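Local coordinates for basic membrane lipoprotein (Brucella melitensis biovar Abortus, PDB 3S99) that binds adenine and probably other purines such as guanine, and may serve an ABC-type uptake system for them, at residues 226-237 / 242-253. Sequence-based numbering, arbitrary orientation.
Sequences HDRGIKAFGQAS and FAPDTQLTAVVD
Strands 231-236 and 247-253 are parallel neighbours in the mixed sheet of one lobe of this periplasmic-binding-protein fold, and their C-terminal ends reach the cleft where adenine sits. The pairing begins as A232 N donates a hydrogen bond to T246 O, 3.1 Å away, and A232 O receives L248 N at 2.9 Å. Farther along, G234 N donates to T249 O at 3.0 Å. Here glycine suits its place, since Q247 OE1 lies 3.4 Å from G234 CA and the methyl of A250 lies against the G234 carbonyl. The extended Q247 chain, CG anti to the backbone N (chi1 -173°), brings its amide beside G234, where NE2 donates to the D238 carboxylate and OE1 accepts from M239 N.

On the face that meets helix 132-146, the F233 ring turns its edge to T249 CG2, while its CZ lies 3.7 Å from L248 CD1; the ring and the two methyls suit a buried layer, while T249 OG1 bonds to A288 O. Q235, on the same face, approaches the adenine, and D253 lies beside W42 of the adenine site. Before the strands, where a Schellman motif with G229 at C-prime closes helix 220-227, P244 CD packs over one face of the H226 ring, 4.0 Å from its centroid. T246 OG1 comes to that ring's edge, 3.3 Å from H226 CD2, and a water 2.6 Å from T246 OG1 joins this hydroxyl to I230 O.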
# COMPACT_ATOMS: atom_id res chain seq x y z
N HIS A 226 17.44 -8.21 -7.19
CA HIS A 226 18.58 -8.66 -6.40
C HIS A 226 19.47 -9.54 -7.27
O HIS A 226 20.67 -9.33 -7.31
CB HIS A 226 18.16 -9.44 -5.16
CG HIS A 226 19.31 -9.97 -4.37
ND1 HIS A 226 19.64 -11.30 -4.33
CD2 HIS A 226 20.25 -9.33 -3.63
CE1 HIS A 226 20.72 -11.47 -3.58
NE2 HIS A 226 21.12 -10.28 -3.15
N ASP A 227 18.86 -10.51 -7.95
CA ASP A 227 19.57 -11.36 -8.94
C ASP A 227 20.40 -10.55 -9.94
O ASP A 227 21.48 -10.98 -10.32
CB ASP A 227 18.59 -12.27 -9.71
CG ASP A 227 18.06 -13.44 -8.87
OD1 ASP A 227 18.65 -13.72 -7.79
OD2 ASP A 227 17.07 -14.10 -9.31
N ARG A 228 19.91 -9.37 -10.35
CA ARG A 228 20.68 -8.48 -11.25
C ARG A 228 21.54 -7.40 -10.55
O ARG A 228 22.13 -6.54 -11.22
CB ARG A 228 19.76 -7.81 -12.30
CG ARG A 228 18.69 -8.74 -12.98
CD ARG A 228 19.23 -9.67 -14.05
NE ARG A 228 18.22 -10.05 -15.06
CZ ARG A 228 17.41 -11.13 -15.03
NH1 ARG A 228 16.56 -11.35 -16.02
NH2 ARG A 228 17.43 -12.00 -14.02
N GLY A 229 21.65 -7.44 -9.22
CA GLY A 229 22.37 -6.39 -8.48
C GLY A 229 21.77 -4.98 -8.56
O GLY A 229 22.49 -4.00 -8.39
N ILE A 230 20.46 -4.89 -8.80
CA ILE A 230 19.73 -3.61 -8.90
C ILE A 230 18.99 -3.34 -7.60
O ILE A 230 18.29 -4.20 -7.08
CB ILE A 230 18.72 -3.62 -10.11
CG1 ILE A 230 19.50 -3.70 -11.43
CG2 ILE A 230 17.81 -2.40 -10.09
CD1 ILE A 230 20.50 -2.53 -11.65
N LYS A 231 19.18 -2.14 -7.07
CA LYS A 231 18.62 -1.76 -5.80
C LYS A 231 17.12 -1.47 -5.94
O LYS A 231 16.64 -1.03 -7.00
CB LYS A 231 19.41 -0.59 -5.19
CG LYS A 231 20.87 -1.00 -4.84
CD LYS A 231 21.57 -0.05 -3.89
CE LYS A 231 22.98 -0.57 -3.42
NZ LYS A 231 23.81 0.48 -2.69
N ALA A 232 16.37 -1.76 -4.89
CA ALA A 232 14.90 -1.78 -4.99
C ALA A 232 14.23 -1.43 -3.67
O ALA A 232 14.87 -1.40 -2.61
CB ALA A 232 14.45 -3.19 -5.46
N PHE A 233 12.93 -1.15 -3.72
CA PHE A 233 12.15 -0.95 -2.49
C PHE A 233 11.19 -2.11 -2.28
O PHE A 233 10.53 -2.56 -3.22
CB PHE A 233 11.40 0.38 -2.55
CG PHE A 233 12.33 1.59 -2.75
CD1 PHE A 233 13.00 2.15 -1.67
CD2 PHE A 233 12.52 2.14 -4.01
CE1 PHE A 233 13.88 3.26 -1.85
CE2 PHE A 233 13.35 3.25 -4.20
CZ PHE A 233 14.04 3.80 -3.14
N GLY A 234 11.10 -2.61 -1.05
CA GLY A 234 10.05 -3.55 -0.71
C GLY A 234 8.71 -2.88 -0.58
O GLY A 234 8.61 -1.66 -0.41
N GLN A 235 7.66 -3.71 -0.63
CA GLN A 235 6.30 -3.25 -0.66
C GLN A 235 5.46 -3.97 0.37
O GLN A 235 5.42 -5.19 0.34
CB GLN A 235 5.71 -3.55 -2.05
CG GLN A 235 4.20 -3.24 -2.27
CD GLN A 235 3.80 -1.79 -2.13
OE1 GLN A 235 4.62 -0.88 -1.83
NE2 GLN A 235 2.51 -1.54 -2.36
N ALA A 236 4.81 -3.21 1.24
CA ALA A 236 3.87 -3.72 2.23
C ALA A 236 4.61 -4.30 3.41
O ALA A 236 4.27 -4.02 4.58
CB ALA A 236 2.93 -4.81 1.60
N SER A 237 5.57 -5.17 3.09
CA SER A 237 6.41 -5.84 4.08
C SER A 237 7.84 -5.44 3.91
O SER A 237 8.26 -5.07 2.81
CB SER A 237 6.34 -7.36 3.85
OG SER A 237 6.80 -8.03 5.03
N PHE A 242 14.77 -11.21 1.13
CA PHE A 242 14.80 -11.58 -0.29
C PHE A 242 15.77 -10.73 -1.14
O PHE A 242 15.94 -10.98 -2.33
CB PHE A 242 13.37 -11.48 -0.86
CG PHE A 242 12.42 -12.40 -0.19
CD1 PHE A 242 12.29 -13.72 -0.61
CD2 PHE A 242 11.67 -11.97 0.89
CE1 PHE A 242 11.41 -14.57 0.01
CE2 PHE A 242 10.79 -12.81 1.52
CZ PHE A 242 10.66 -14.11 1.10
N ALA A 243 16.41 -9.73 -0.52
CA ALA A 243 17.27 -8.80 -1.24
C ALA A 243 18.19 -8.12 -0.23
O ALA A 243 18.15 -6.90 -0.08
CB ALA A 243 16.41 -7.75 -2.00
N PRO A 244 19.02 -8.92 0.48
CA PRO A 244 19.72 -8.45 1.67
C PRO A 244 20.69 -7.30 1.40
O PRO A 244 20.82 -6.43 2.23
CB PRO A 244 20.50 -9.69 2.17
CG PRO A 244 20.03 -10.84 1.37
CD PRO A 244 19.36 -10.31 0.13
N ASP A 245 21.36 -7.32 0.26
CA ASP A 245 22.28 -6.26 -0.07
C ASP A 245 21.71 -5.25 -1.07
O ASP A 245 22.42 -4.32 -1.45
CB ASP A 245 23.64 -6.81 -0.54
CG ASP A 245 23.54 -7.67 -1.79
OD1 ASP A 245 22.44 -8.12 -2.16
OD2 ASP A 245 24.59 -7.92 -2.40
N THR A 246 20.44 -5.39 -1.47
CA THR A 246 19.90 -4.44 -2.47
C THR A 246 18.60 -3.74 -2.09
O THR A 246 18.28 -2.71 -2.69
CB THR A 246 19.74 -5.10 -3.85
OG1 THR A 246 18.95 -6.28 -3.72
CG2 THR A 246 21.11 -5.43 -4.46
N GLN A 247 17.86 -4.23 -1.10
CA GLN A 247 16.73 -3.45 -0.63
C GLN A 247 17.22 -2.20 0.07
O GLN A 247 18.08 -2.26 0.96
CB GLN A 247 15.78 -4.21 0.30
CG GLN A 247 14.50 -3.37 0.61
CD GLN A 247 13.59 -4.01 1.64
OE1 GLN A 247 12.62 -4.66 1.28
NE2 GLN A 247 13.89 -3.79 2.93
N LEU A 248 16.66 -1.05 -0.30
CA LEU A 248 17.01 0.24 0.30
C LEU A 248 16.15 0.52 1.53
O LEU A 248 16.62 1.00 2.54
CB LEU A 248 16.84 1.34 -0.73
CG LEU A 248 17.77 1.24 -1.95
CD1 LEU A 248 17.24 2.03 -3.13
CD2 LEU A 248 19.18 1.71 -1.58
N THR A 249 14.86 0.22 1.40
CA THR A 249 13.90 0.29 2.48
C THR A 249 12.59 -0.24 1.91
O THR A 249 12.57 -0.80 0.81
CB THR A 249 13.70 1.75 3.06
OG1 THR A 249 12.80 1.72 4.16
CG2 THR A 249 13.19 2.72 1.99
N ALA A 250 11.51 -0.06 2.65
CA ALA A 250 10.19 -0.50 2.22
C ALA A 250 9.13 0.31 2.95
O ALA A 250 9.34 0.69 4.07
CB ALA A 250 10.00 -1.99 2.50
N VAL A 251 7.99 0.53 2.30
CA VAL A 251 6.82 1.11 2.93
C VAL A 251 6.02 -0.01 3.62
O VAL A 251 5.39 -0.80 2.94
CB VAL A 251 5.96 1.81 1.89
CG1 VAL A 251 4.75 2.55 2.55
CG2 VAL A 251 6.81 2.82 1.09
N VAL A 252 6.04 -0.05 4.96
CA VAL A 252 5.54 -1.18 5.71
C VAL A 252 4.17 -0.80 6.25
O VAL A 252 3.97 0.28 6.76
CB VAL A 252 6.48 -1.58 6.87
CG1 VAL A 252 5.84 -2.71 7.75
CG2 VAL A 252 7.86 -2.03 6.34
N ASP A 253 3.23 -1.73 6.10
CA ASP A 253 1.84 -1.51 6.48
C ASP A 253 1.67 -2.11 7.86
O ASP A 253 1.84 -3.32 8.00
CB ASP A 253 0.92 -2.23 5.51
CG ASP A 253 1.05 -1.73 4.09
OD1 ASP A 253 1.50 -0.58 3.91
OD2 ASP A 253 0.65 -2.45 3.17
O HOH W 1 16.85 -5.69 -5.12